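Long-range contacts in probable GTPase engC (Thermotoga maritima, PDB 1U0L), which probably assists late maturation of the 30S ribosomal subunit as a circularly permuted, zinc-binding GTPase that hydrolyses GTP slowly and is stimulated by that subunit: residues Asp86-Val91 against Leu116-Val121; Leu108-Lys113 against Ala232-Asn237; Ser172-Leu177 against Gly223-Thr228; His246-Phe251 against Glu282-Asn287. All coordinates share one frame; numbering follows the deposited sequence.

Contact 1: Asp86-Val91 against Leu116-Val121; sequences DQVILV and LETVMV
V88 and T118 sit side by side on neighbouring parallel strands, their side chains pointing the same way, with V88 CB 3.4 Å from T118 OG1. The strand axes are 19° apart, and the parallel pairing runs from Q87-E117 to V91-V121. V88, L90, T118 and M120 project from one face of the sheet; Q87, I89, V91, E117, V119 and V121 project from the other. Just before the second strand, L116 reaches back across V88 at about a right angle. With chi1 at 171°, V88 CG2 lies beside the backbone N, on the side from which L116 comes, and meets L116 CD1 at 3.4 Å. On the other face I89 lies alongside V119, CD1 to CB 4.0 Å, while its other branch slants over the next pair, I89 CG2 to V121 CG2 3.8 Å. Q87 and E117 touch by their aliphatic parts, CG to CB 3.6 Å. Five backbone bonds zip the pair, among them V119 N to V88 O at 2.9 Å and L90 N to V119 O at 2.8 Å. The strands frame a beta-alpha-beta crossover: helix 101-113, which connects them, lays F107, L108 and A111 over L90, T118 and V88. Helix 160-167 covers the I89 and V121 face with L167 and L163, and strand 171-175 hydrogen-bonds to the far edge of 87-91.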
loop_
_atom_site.group_PDB
_atom_site.type_symbol
_atom_site.label_atom_id
_atom_site.label_comp_id
_atom_site.label_asym_id
_atom_site.label_seq_id
_atom_site.Cartn_x
_atom_site.Cartn_y
_atom_site.Cartn_z
ATOM N N ASP A 86 -6.623 1.948 2.270
ATOM C CA ASP A 86 -6.399 1.617 3.678
ATOM C C ASP A 86 -5.157 0.761 3.832
ATOM O O ASP A 86 -4.292 1.058 4.646
ATOM C CB ASP A 86 -7.554 0.813 4.272
ATOM C CG ASP A 86 -8.903 1.299 3.827
ATOM O OD1 ASP A 86 -9.118 2.527 3.841
ATOM O OD2 ASP A 86 -9.752 0.450 3.475
ATOM N N GLN A 87 -5.076 -0.315 3.054
ATOM C CA GLN A 87 -3.952 -1.236 3.156
ATOM C C GLN A 87 -3.002 -1.404 2.003
ATOM O O GLN A 87 -3.331 -1.209 0.831
ATOM C CB GLN A 87 -4.430 -2.643 3.501
ATOM C CG GLN A 87 -4.765 -2.857 4.933
ATOM C CD GLN A 87 -5.145 -4.286 5.206
ATOM O OE1 GLN A 87 -5.905 -4.890 4.449
ATOM N NE2 GLN A 87 -4.628 -4.838 6.296
ATOM N N VAL A 88 -1.810 -1.828 2.398
ATOM C CA VAL A 88 -0.716 -2.130 1.511
ATOM C C VAL A 88 -0.407 -3.569 1.842
ATOM O O VAL A 88 -0.112 -3.891 2.999
ATOM C CB VAL A 88 0.510 -1.316 1.842
ATOM C CG1 VAL A 88 1.683 -1.821 1.026
ATOM C CG2 VAL A 88 0.241 0.146 1.569
ATOM N N ILE A 89 -0.526 -4.448 0.853
ATOM C CA ILE A 89 -0.203 -5.851 1.071
ATOM C C ILE A 89 1.178 -5.946 0.481
ATOM O O ILE A 89 1.352 -5.854 -0.737
ATOM C CB ILE A 89 -1.127 -6.769 0.313
ATOM C CG1 ILE A 89 -2.577 -6.510 0.730
ATOM C CG2 ILE A 89 -0.726 -8.203 0.578
ATOM C CD1 ILE A 89 -2.891 -6.859 2.189
ATOM N N LEU A 90 2.163 -6.087 1.356
ATOM C CA LEU A 90 3.549 -6.144 0.927
ATOM C C LEU A 90 3.989 -7.582 0.726
ATOM O O LEU A 90 4.271 -8.296 1.687
ATOM C CB LEU A 90 4.440 -5.453 1.962
ATOM C CG LEU A 90 5.560 -4.577 1.393
ATOM C CD1 LEU A 90 6.570 -4.156 2.504
ATOM C CD2 LEU A 90 6.248 -5.359 0.297
ATOM N N VAL A 91 4.025 -8.013 -0.526
ATOM C CA VAL A 91 4.441 -9.373 -0.793
ATOM C C VAL A 91 5.954 -9.404 -0.925
ATOM O O VAL A 91 6.554 -8.682 -1.722
ATOM C CB VAL A 91 3.745 -9.942 -2.036
ATOM C CG1 VAL A 91 4.343 -11.267 -2.412
ATOM C CG2 VAL A 91 2.288 -10.146 -1.728
ATOM N N LEU A 116 -1.007 4.240 5.818
ATOM C CA LEU A 116 -1.738 3.034 5.445
ATOM C C LEU A 116 -1.360 1.868 6.334
ATOM O O LEU A 116 -0.247 1.789 6.839
ATOM C CB LEU A 116 -1.439 2.655 3.986
ATOM C CG LEU A 116 -1.547 3.749 2.918
ATOM C CD1 LEU A 116 -1.108 3.221 1.552
ATOM C CD2 LEU A 116 -2.978 4.246 2.859
ATOM N N GLU A 117 -2.305 0.967 6.546
ATOM C CA GLU A 117 -2.038 -0.220 7.327
ATOM C C GLU A 117 -1.222 -1.064 6.354
ATOM O O GLU A 117 -1.477 -1.041 5.148
ATOM C CB GLU A 117 -3.342 -0.948 7.652
ATOM C CG GLU A 117 -4.248 -0.224 8.604
ATOM C CD GLU A 117 -3.674 -0.184 9.997
ATOM O OE1 GLU A 117 -2.592 0.413 10.177
ATOM O OE2 GLU A 117 -4.304 -0.756 10.913
ATOM N N THR A 118 -0.235 -1.789 6.860
ATOM C CA THR A 118 0.560 -2.647 6.003
ATOM C C THR A 118 0.565 -4.076 6.503
ATOM O O THR A 118 0.737 -4.324 7.694
ATOM C CB THR A 118 2.011 -2.165 5.904
ATOM O OG1 THR A 118 2.098 -1.158 4.892
ATOM C CG2 THR A 118 2.940 -3.317 5.551
ATOM N N VAL A 119 0.348 -5.012 5.588
ATOM C CA VAL A 119 0.389 -6.422 5.932
ATOM C C VAL A 119 1.472 -7.069 5.085
ATOM O O VAL A 119 1.368 -7.136 3.859
ATOM C CB VAL A 119 -0.943 -7.091 5.677
ATOM C CG1 VAL A 119 -0.792 -8.600 5.765
ATOM C CG2 VAL A 119 -1.927 -6.605 6.706
ATOM N N MET A 120 2.527 -7.520 5.755
ATOM C CA MET A 120 3.668 -8.149 5.096
ATOM C C MET A 120 3.371 -9.610 4.800
ATOM O O MET A 120 2.952 -10.364 5.686
ATOM C CB MET A 120 4.912 -8.031 5.990
ATOM C CG MET A 120 6.194 -8.579 5.376
ATOM S SD MET A 120 7.713 -8.155 6.295
ATOM C CE MET A 120 7.578 -6.332 6.333
ATOM N N VAL A 121 3.572 -10.009 3.550
ATOM C CA VAL A 121 3.326 -11.400 3.171
ATOM C C VAL A 121 4.545 -12.115 2.572
ATOM O O VAL A 121 4.927 -11.844 1.434
ATOM C CB VAL A 121 2.175 -11.527 2.134
ATOM C CG1 VAL A 121 1.985 -12.990 1.799
ATOM C CG2 VAL A 121 0.874 -10.911 2.658
#

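Contact 2: Leu108-Lys113 against Ala232-Asn237; sequences LVLAEK and ANLEIN
L110 makes the largest contribution to this contact, pushing both methyls from helix 101-113 into the loop that follows the DxxG (G3) stretch beginning at D227. Its two branches divide the work. CD2 lies against the I236 side chain, 3.9 Å from I236 CG1, and also brushes the backbone, 3.8 Å from E235 O. CD1 reaches the preceding part of the loop, 4.1 Å from L234 CA. I236, the second main contributor, runs obliquely to L110 but at about a right angle to V109. With I236 CG1 anti to the carbonyl carbon (chi1 -76°) and the chain extended beyond it, the CD1 methyl arrives 3.9 Å from V109 CG1, though I236 is poorly ordered. An alanine in place of L110 would take away both methyls and is likely to open a gap beside I236 CG1 and L234 CA, leaving I236 held on this helix mainly by V109 and K106. M291 of helix 282-296 packs on both V109 and I236, carrying the apolar patch onward. The charged groups of the helix look to other partners, K113 to E243 and E112 to K249. What holds this loop to the helix is therefore apolar fit between branched side chains, with no directional bond between the two segments to fix its exact position.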
loop_
_atom_site.group_PDB
_atom_site.type_symbol
_atom_site.label_atom_id
_atom_site.label_comp_id
_atom_site.label_asym_id
_atom_site.label_seq_id
_atom_site.Cartn_x
_atom_site.Cartn_y
_atom_site.Cartn_z
ATOM N N LEU A 108 7.802 0.054 3.164
ATOM C CA LEU A 108 7.152 0.394 4.422
ATOM C C LEU A 108 7.178 1.908 4.628
ATOM O O LEU A 108 6.175 2.495 5.022
ATOM C CB LEU A 108 7.843 -0.317 5.589
ATOM C CG LEU A 108 7.683 -1.840 5.598
ATOM C CD1 LEU A 108 8.587 -2.451 6.652
ATOM C CD2 LEU A 108 6.229 -2.207 5.856
ATOM N N VAL A 109 8.313 2.544 4.346
ATOM C CA VAL A 109 8.416 3.991 4.496
ATOM C C VAL A 109 7.300 4.642 3.677
ATOM O O VAL A 109 6.598 5.529 4.164
ATOM C CB VAL A 109 9.785 4.519 4.012
ATOM C CG1 VAL A 109 9.750 6.034 3.900
ATOM C CG2 VAL A 109 10.877 4.109 4.991
ATOM N N LEU A 110 7.134 4.187 2.438
ATOM C CA LEU A 110 6.087 4.709 1.559
ATOM C C LEU A 110 4.673 4.467 2.103
ATOM O O LEU A 110 3.815 5.352 2.058
ATOM C CB LEU A 110 6.206 4.080 0.169
ATOM C CG LEU A 110 7.330 4.643 -0.688
ATOM C CD1 LEU A 110 7.471 3.796 -1.933
ATOM C CD2 LEU A 110 7.062 6.091 -1.039
ATOM N N ALA A 111 4.431 3.263 2.606
ATOM C CA ALA A 111 3.122 2.918 3.149
ATOM C C ALA A 111 2.816 3.782 4.372
ATOM O O ALA A 111 1.677 4.229 4.572
ATOM C CB ALA A 111 3.091 1.442 3.528
ATOM N N GLU A 112 3.841 4.016 5.183
ATOM C CA GLU A 112 3.669 4.820 6.375
ATOM C C GLU A 112 3.431 6.279 5.965
ATOM O O GLU A 112 2.526 6.948 6.471
ATOM C CB GLU A 112 4.905 4.706 7.271
ATOM C CG GLU A 112 4.591 4.462 8.740
ATOM C CD GLU A 112 4.149 3.034 9.023
ATOM O OE1 GLU A 112 3.897 2.705 10.203
ATOM O OE2 GLU A 112 4.054 2.226 8.071
ATOM N N LYS A 113 4.234 6.769 5.032
ATOM C CA LYS A 113 4.074 8.136 4.594
ATOM C C LYS A 113 2.647 8.426 4.139
ATOM O O LYS A 113 2.112 9.504 4.412
ATOM C CB LYS A 113 5.036 8.465 3.464
ATOM C CG LYS A 113 4.821 9.854 2.964
ATOM C CD LYS A 113 5.693 10.214 1.795
ATOM C CE LYS A 113 5.430 11.672 1.413
ATOM N NZ LYS A 113 5.476 12.588 2.621
ATOM N N ALA A 232 5.229 0.748 -7.226
ATOM C CA ALA A 232 6.180 -0.040 -7.990
ATOM C C ALA A 232 7.421 0.740 -8.378
ATOM O O ALA A 232 8.473 0.151 -8.623
ATOM C CB ALA A 232 5.514 -0.603 -9.228
ATOM N N ASN A 233 7.318 2.060 -8.432
ATOM C CA ASN A 233 8.477 2.851 -8.805
ATOM C C ASN A 233 9.316 3.265 -7.600
ATOM O O ASN A 233 10.242 4.064 -7.736
ATOM C CB ASN A 233 8.053 4.083 -9.591
ATOM C CG ASN A 233 7.086 4.935 -8.832
ATOM O OD1 ASN A 233 7.362 5.363 -7.714
ATOM N ND2 ASN A 233 5.933 5.191 -9.434
ATOM N N LEU A 234 8.996 2.720 -6.428
ATOM C CA LEU A 234 9.745 3.012 -5.208
ATOM C C LEU A 234 10.352 4.418 -5.218
ATOM O O LEU A 234 11.565 4.577 -5.089
ATOM C CB LEU A 234 10.863 1.976 -5.042
ATOM C CG LEU A 234 10.430 0.529 -4.771
ATOM C CD1 LEU A 234 11.569 -0.424 -5.090
ATOM C CD2 LEU A 234 9.999 0.370 -3.308
ATOM N N GLU A 235 9.509 5.432 -5.371
ATOM C CA GLU A 235 9.988 6.806 -5.418
ATOM C C GLU A 235 9.849 7.581 -4.119
ATOM O O GLU A 235 8.774 8.070 -3.787
ATOM C CB GLU A 235 9.287 7.574 -6.536
ATOM C CG GLU A 235 9.811 7.248 -7.918
ATOM C CD GLU A 235 9.006 7.918 -9.021
ATOM O OE1 GLU A 235 9.416 7.827 -10.200
ATOM O OE2 GLU A 235 7.963 8.531 -8.708
ATOM N N ILE A 236 10.958 7.692 -3.401
ATOM C CA ILE A 236 11.017 8.424 -2.146
ATOM C C ILE A 236 11.751 9.724 -2.423
ATOM O O ILE A 236 12.977 9.765 -2.399
ATOM C CB ILE A 236 11.804 7.646 -1.091
ATOM C CG1 ILE A 236 10.948 6.511 -0.550
ATOM C CG2 ILE A 236 12.227 8.563 0.030
ATOM C CD1 ILE A 236 11.624 5.726 0.546
ATOM N N ASN A 237 11.009 10.785 -2.693
ATOM C CA ASN A 237 11.633 12.067 -2.993
ATOM C C ASN A 237 10.837 13.179 -2.349
ATOM O O ASN A 237 11.389 14.194 -1.925
ATOM C CB ASN A 237 11.692 12.284 -4.510
ATOM C CG ASN A 237 12.628 11.309 -5.203
ATOM O OD1 ASN A 237 13.849 11.409 -5.071
ATOM N ND2 ASN A 237 12.060 10.353 -5.941
#

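Contact 3: Ser172-Leu177 against Gly223-Thr228; sequences STMAGL and GYVVDT
In the core of the GTPase sheet, S172 and V225 pair in parallel where the strand entering the P-loop lies beside the strand entering the DxxG (G3) motif. Two backbone bonds hold them: S172 N to Y224 O at 2.5 Å, and V226 N to S172 O at 2.9 Å. The S172 oxygen also receives a CA-H...O contact from V225 CA at 3.1 Å. Beyond this bridge the strands splay, their axes 40° apart, and side chains and water take over. In V225 a chi1 of 67° tucks CG1 between the backbone N and the carbonyl carbon and leaves CG2 anti to the N, where it meets M174 obliquely, 3.7 Å from M174 CG. T173 and V226 lie side by side, pointing the same way, with T173 CB 3.9 Å from V226 CG2. Where the segments are too far apart for direct bonding, a water spans the gap: it is 2.5 Å from T173 OG1 and donates to T228 O at 3.1 Å. After A175 segment 172-177 runs into the phosphate-binding loop, where G176 O accepts a bond from K182 NZ. Adjacent parallel strands leading into G1 and G3 are the hallmark of P-loop GTPases, retained here although circular permutation has moved G1 to the middle of the chain.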
loop_
_atom_site.group_PDB
_atom_site.type_symbol
_atom_site.label_atom_id
_atom_site.label_comp_id
_atom_site.label_asym_id
_atom_site.label_seq_id
_atom_site.Cartn_x
_atom_site.Cartn_y
_atom_site.Cartn_z
ATOM N N SER A 172 -7.577 -2.422 -0.717
ATOM C CA SER A 172 -6.156 -2.724 -0.601
ATOM C C SER A 172 -5.295 -2.616 -1.854
ATOM O O SER A 172 -5.773 -2.787 -2.973
ATOM C CB SER A 172 -5.974 -4.118 0.005
ATOM O OG SER A 172 -6.220 -4.104 1.400
ATOM N N THR A 173 -4.014 -2.318 -1.650
ATOM C CA THR A 173 -3.075 -2.241 -2.763
ATOM C C THR A 173 -1.906 -3.210 -2.561
ATOM O O THR A 173 -1.260 -3.234 -1.513
ATOM C CB THR A 173 -2.519 -0.824 -2.966
ATOM O OG1 THR A 173 -1.752 -0.798 -4.174
ATOM C CG2 THR A 173 -1.631 -0.419 -1.801
ATOM N N MET A 174 -1.656 -4.025 -3.578
ATOM C CA MET A 174 -0.574 -4.995 -3.530
ATOM C C MET A 174 0.721 -4.259 -3.839
ATOM O O MET A 174 0.733 -3.315 -4.630
ATOM C CB MET A 174 -0.804 -6.094 -4.573
ATOM C CG MET A 174 -2.219 -6.648 -4.577
ATOM S SD MET A 174 -2.281 -8.386 -4.233
ATOM C CE MET A 174 -1.749 -8.383 -2.563
ATOM N N ALA A 175 1.807 -4.687 -3.206
ATOM C CA ALA A 175 3.106 -4.067 -3.441
ATOM C C ALA A 175 4.240 -5.078 -3.264
ATOM O O ALA A 175 4.182 -5.959 -2.401
ATOM C CB ALA A 175 3.284 -2.894 -2.510
ATOM N N GLY A 176 5.264 -4.951 -4.098
ATOM C CA GLY A 176 6.388 -5.866 -4.029
ATOM C C GLY A 176 7.116 -5.974 -5.355
ATOM O O GLY A 176 6.560 -5.625 -6.397
ATOM N N LEU A 177 8.360 -6.443 -5.310
ATOM C CA LEU A 177 9.181 -6.612 -6.506
ATOM C C LEU A 177 8.537 -7.541 -7.559
ATOM O O LEU A 177 7.879 -8.538 -7.227
ATOM C CB LEU A 177 10.555 -7.160 -6.118
ATOM C CG LEU A 177 11.496 -6.286 -5.278
ATOM C CD1 LEU A 177 12.681 -7.144 -4.870
ATOM C CD2 LEU A 177 11.968 -5.058 -6.042
ATOM N N GLY A 223 -14.841 -5.871 -0.119
ATOM C CA GLY A 223 -13.595 -5.140 -0.010
ATOM C C GLY A 223 -13.072 -5.030 -1.423
ATOM O O GLY A 223 -13.613 -5.668 -2.329
ATOM N N TYR A 224 -12.043 -4.220 -1.628
ATOM C CA TYR A 224 -11.483 -4.076 -2.957
ATOM C C TYR A 224 -9.978 -4.101 -2.942
ATOM O O TYR A 224 -9.345 -3.808 -1.922
ATOM C CB TYR A 224 -11.873 -2.753 -3.592
ATOM C CG TYR A 224 -13.334 -2.433 -3.636
ATOM C CD1 TYR A 224 -13.987 -1.897 -2.521
ATOM C CD2 TYR A 224 -14.047 -2.544 -4.830
ATOM C CE1 TYR A 224 -15.307 -1.465 -2.601
ATOM C CE2 TYR A 224 -15.368 -2.115 -4.920
ATOM C CZ TYR A 224 -15.988 -1.572 -3.805
ATOM O OH TYR A 224 -17.264 -1.088 -3.919
ATOM N N VAL A 225 -9.417 -4.446 -4.097
ATOM C CA VAL A 225 -7.976 -4.439 -4.294
ATOM C C VAL A 225 -7.735 -3.759 -5.634
ATOM O O VAL A 225 -8.481 -3.964 -6.594
ATOM C CB VAL A 225 -7.343 -5.847 -4.297
ATOM C CG1 VAL A 225 -7.809 -6.657 -5.516
ATOM C CG2 VAL A 225 -5.812 -5.696 -4.254
ATOM N N VAL A 226 -6.693 -2.941 -5.684
ATOM C CA VAL A 226 -6.385 -2.192 -6.888
ATOM C C VAL A 226 -5.912 -2.993 -8.089
ATOM O O VAL A 226 -5.300 -4.047 -7.979
ATOM C CB VAL A 226 -5.365 -1.069 -6.592
ATOM C CG1 VAL A 226 -5.416 -0.014 -7.685
ATOM C CG2 VAL A 226 -5.675 -0.424 -5.244
ATOM N N ASP A 227 -6.266 -2.447 -9.242
ATOM C CA ASP A 227 -5.963 -2.945 -10.574
ATOM C C ASP A 227 -4.487 -3.291 -10.672
ATOM O O ASP A 227 -4.118 -4.444 -10.781
ATOM C CB ASP A 227 -6.295 -1.824 -11.557
ATOM C CG ASP A 227 -6.541 -2.314 -12.942
ATOM O OD1 ASP A 227 -6.937 -3.485 -13.079
ATOM O OD2 ASP A 227 -6.359 -1.516 -13.890
ATOM N N THR A 228 -3.653 -2.258 -10.616
ATOM C CA THR A 228 -2.206 -2.387 -10.708
ATOM C C THR A 228 -1.568 -2.355 -9.304
ATOM O O THR A 228 -2.263 -2.130 -8.310
ATOM C CB THR A 228 -1.637 -1.250 -11.600
ATOM O OG1 THR A 228 -1.402 -0.078 -10.814
ATOM C CG2 THR A 228 -2.647 -0.889 -12.700
HETATM O O HOH W 1 -2.118 0.356 -6.387
#

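Contact 4: His246-Phe251 against Glu282-Asn287; sequences HYFKEF and ESRYEN
E250 and R284 form a two-pronged salt bridge that ties a loop of the zinc-binding C-terminal region to the first turns of helix 282-296. R284 NH2 approaches E250 OE1 on its syn side at 2.7 Å, and that oxygen lies close to the guanidinium plane. R284 NE bonds to E250 OE2, modelled so short that its length is doubtful. The two flat groups are turned 37° from each other. Bends at chi2 and chi3 (-69° and -72°) fold the arginine chain so that its NE edge faces the carboxylate. R284 NH1 has a second acid, D105 of helix 101-113, so the guanidinium bridges two carboxylates. A leucine at R284 would probably leave the E250 carboxylate without its mate and free to turn, and D105 without this positive charge, though N287 still bonds it. Aromatic packing adds to the charges. F248 places its CD2 over one face of the guanidinium, 3.4 Å from R284 NH2, with the ring inclined to it. F251 touches both H263, a zinc ligand, and Y288 edge-to-face, and Y285 OH bonds to the backbone oxygen of H263, linking this contact to the metal site. At the helix backbone, Y285 CA sits at the edge of the F251 ring, close to its plane and 4.3 Å from F251 CZ.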
loop_
_atom_site.group_PDB
_atom_site.type_symbol
_atom_site.label_atom_id
_atom_site.label_comp_id
_atom_site.label_asym_id
_atom_site.label_seq_id
_atom_site.Cartn_x
_atom_site.Cartn_y
_atom_site.Cartn_z
ATOM N N HIS A 246 10.299 9.634 10.887
ATOM C CA HIS A 246 8.936 9.386 11.346
ATOM C C HIS A 246 8.302 8.215 10.610
ATOM O O HIS A 246 7.157 7.860 10.865
ATOM C CB HIS A 246 8.052 10.614 11.116
ATOM C CG HIS A 246 8.548 11.854 11.783
ATOM N ND1 HIS A 246 8.827 11.913 13.130
ATOM C CD2 HIS A 246 8.828 13.083 11.286
ATOM C CE1 HIS A 246 9.263 13.123 13.433
ATOM N NE2 HIS A 246 9.272 13.851 12.332
ATOM N N TYR A 247 9.038 7.614 9.691
ATOM C CA TYR A 247 8.489 6.517 8.925
ATOM C C TYR A 247 9.132 5.177 9.262
ATOM O O TYR A 247 9.128 4.231 8.464
ATOM C CB TYR A 247 8.608 6.876 7.455
ATOM C CG TYR A 247 7.833 8.140 7.134
ATOM C CD1 TYR A 247 8.294 9.045 6.179
ATOM C CD2 TYR A 247 6.610 8.410 7.757
ATOM C CE1 TYR A 247 7.557 10.188 5.846
ATOM C CE2 TYR A 247 5.865 9.544 7.428
ATOM C CZ TYR A 247 6.347 10.420 6.470
ATOM O OH TYR A 247 5.597 11.501 6.087
ATOM N N PHE A 248 9.673 5.116 10.474
ATOM C CA PHE A 248 10.293 3.921 11.023
ATOM C C PHE A 248 9.708 3.771 12.429
ATOM O O PHE A 248 10.320 4.229 13.395
ATOM C CB PHE A 248 11.807 4.095 11.132
ATOM C CG PHE A 248 12.560 3.759 9.875
ATOM C CD1 PHE A 248 12.609 4.652 8.815
ATOM C CD2 PHE A 248 13.215 2.531 9.758
ATOM C CE1 PHE A 248 13.295 4.339 7.650
ATOM C CE2 PHE A 248 13.904 2.196 8.604
ATOM C CZ PHE A 248 13.946 3.106 7.537
ATOM N N LYS A 249 8.521 3.166 12.533
ATOM C CA LYS A 249 7.851 2.958 13.820
ATOM C C LYS A 249 8.823 3.014 14.989
ATOM O O LYS A 249 8.743 3.909 15.824
ATOM C CB LYS A 249 7.169 1.593 13.885
ATOM C CG LYS A 249 5.921 1.383 13.044
ATOM C CD LYS A 249 5.139 0.179 13.604
ATOM C CE LYS A 249 3.981 -0.186 12.731
ATOM N NZ LYS A 249 3.200 1.034 12.343
ATOM N N GLU A 250 9.727 2.035 15.040
ATOM C CA GLU A 250 10.724 1.927 16.108
ATOM C C GLU A 250 11.233 3.268 16.611
ATOM O O GLU A 250 11.400 3.451 17.811
ATOM C CB GLU A 250 11.936 1.107 15.654
ATOM C CG GLU A 250 11.608 -0.202 15.007
ATOM C CD GLU A 250 11.809 -0.151 13.514
ATOM O OE1 GLU A 250 11.218 0.745 12.869
ATOM O OE2 GLU A 250 12.559 -1.006 12.995
ATOM N N PHE A 251 11.510 4.187 15.694
ATOM C CA PHE A 251 12.005 5.508 16.063
ATOM C C PHE A 251 10.810 6.329 16.541
ATOM O O PHE A 251 10.044 6.857 15.725
ATOM C CB PHE A 251 12.641 6.212 14.855
ATOM C CG PHE A 251 13.721 5.415 14.156
ATOM C CD1 PHE A 251 13.936 4.075 14.447
ATOM C CD2 PHE A 251 14.493 6.011 13.163
ATOM C CE1 PHE A 251 14.890 3.350 13.764
ATOM C CE2 PHE A 251 15.450 5.286 12.475
ATOM C CZ PHE A 251 15.648 3.955 12.774
ATOM N N GLU A 282 19.575 -3.958 13.323
ATOM C CA GLU A 282 20.619 -3.204 12.636
ATOM C C GLU A 282 20.188 -2.825 11.218
ATOM O O GLU A 282 20.384 -1.684 10.786
ATOM C CB GLU A 282 21.914 -4.018 12.582
ATOM C CG GLU A 282 22.407 -4.463 13.952
ATOM C CD GLU A 282 23.729 -5.202 13.893
ATOM O OE1 GLU A 282 24.179 -5.697 14.952
ATOM O OE2 GLU A 282 24.318 -5.286 12.792
ATOM N N SER A 283 19.591 -3.783 10.506
ATOM C CA SER A 283 19.136 -3.561 9.139
ATOM C C SER A 283 18.264 -2.332 9.068
ATOM O O SER A 283 18.411 -1.508 8.167
ATOM C CB SER A 283 18.348 -4.768 8.637
ATOM O OG SER A 283 17.326 -5.115 9.543
ATOM N N ARG A 284 17.356 -2.207 10.029
ATOM C CA ARG A 284 16.461 -1.063 10.058
ATOM C C ARG A 284 17.270 0.223 10.092
ATOM O O ARG A 284 17.169 1.066 9.189
ATOM C CB ARG A 284 15.534 -1.144 11.273
ATOM C CG ARG A 284 14.524 -2.288 11.191
ATOM C CD ARG A 284 13.475 -2.053 10.103
ATOM N NE ARG A 284 12.546 -1.001 10.497
ATOM C CZ ARG A 284 11.492 -0.615 9.786
ATOM N NH1 ARG A 284 11.222 -1.196 8.630
ATOM N NH2 ARG A 284 10.703 0.351 10.236
ATOM N N TYR A 285 18.085 0.370 11.132
ATOM C CA TYR A 285 18.902 1.565 11.264
ATOM C C TYR A 285 19.698 1.840 9.979
ATOM O O TYR A 285 19.679 2.949 9.427
ATOM C CB TYR A 285 19.881 1.420 12.432
ATOM C CG TYR A 285 20.670 2.683 12.630
ATOM C CD1 TYR A 285 20.063 3.819 13.146
ATOM C CD2 TYR A 285 21.982 2.787 12.179
ATOM C CE1 TYR A 285 20.729 5.029 13.198
ATOM C CE2 TYR A 285 22.661 4.000 12.227
ATOM C CZ TYR A 285 22.022 5.119 12.733
ATOM O OH TYR A 285 22.652 6.345 12.736
ATOM N N GLU A 286 20.394 0.800 9.528
ATOM C CA GLU A 286 21.238 0.828 8.346
ATOM C C GLU A 286 20.533 1.396 7.127
ATOM O O GLU A 286 21.014 2.355 6.514
ATOM C CB GLU A 286 21.722 -0.593 8.057
ATOM C CG GLU A 286 22.722 -0.719 6.938
ATOM C CD GLU A 286 23.201 -2.144 6.777
ATOM O OE1 GLU A 286 22.370 -3.021 6.459
ATOM O OE2 GLU A 286 24.408 -2.389 6.976
ATOM N N ASN A 287 19.392 0.805 6.785
ATOM C CA ASN A 287 18.630 1.244 5.629
ATOM C C ASN A 287 18.102 2.667 5.808
ATOM O O ASN A 287 18.077 3.455 4.839
ATOM C CB ASN A 287 17.491 0.262 5.359
ATOM C CG ASN A 287 17.997 -1.113 4.970
ATOM O OD1 ASN A 287 18.858 -1.235 4.102
ATOM N ND2 ASN A 287 17.464 -2.157 5.605
#

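In the fold
Contacts 1 and 3, with centres 9 Å apart, share one sheet: strands 87-92 and 171-175 are neighbours, joined by I89 N to T173 O and A175 N to I89 O. Contacts 1 and 2, centres 12 Å apart, touch through helix 101-113, where L116 N probably hydrogen-bonds to A111 O. That helix also meets contact 4 through V109 against F248, the centres of contacts 2 and 4 lying 14 Å apart. Contacts 3 and 4 have centres about 25 Å apart and nearest atoms about 12 Å apart. Along the chain, contacts 1 and 2 interlock, contact 3 falls between the segments of contact 2, and contact 4 comes last. Helix 101-113 thus joins the nucleotide-binding sheet to the zinc-binding end.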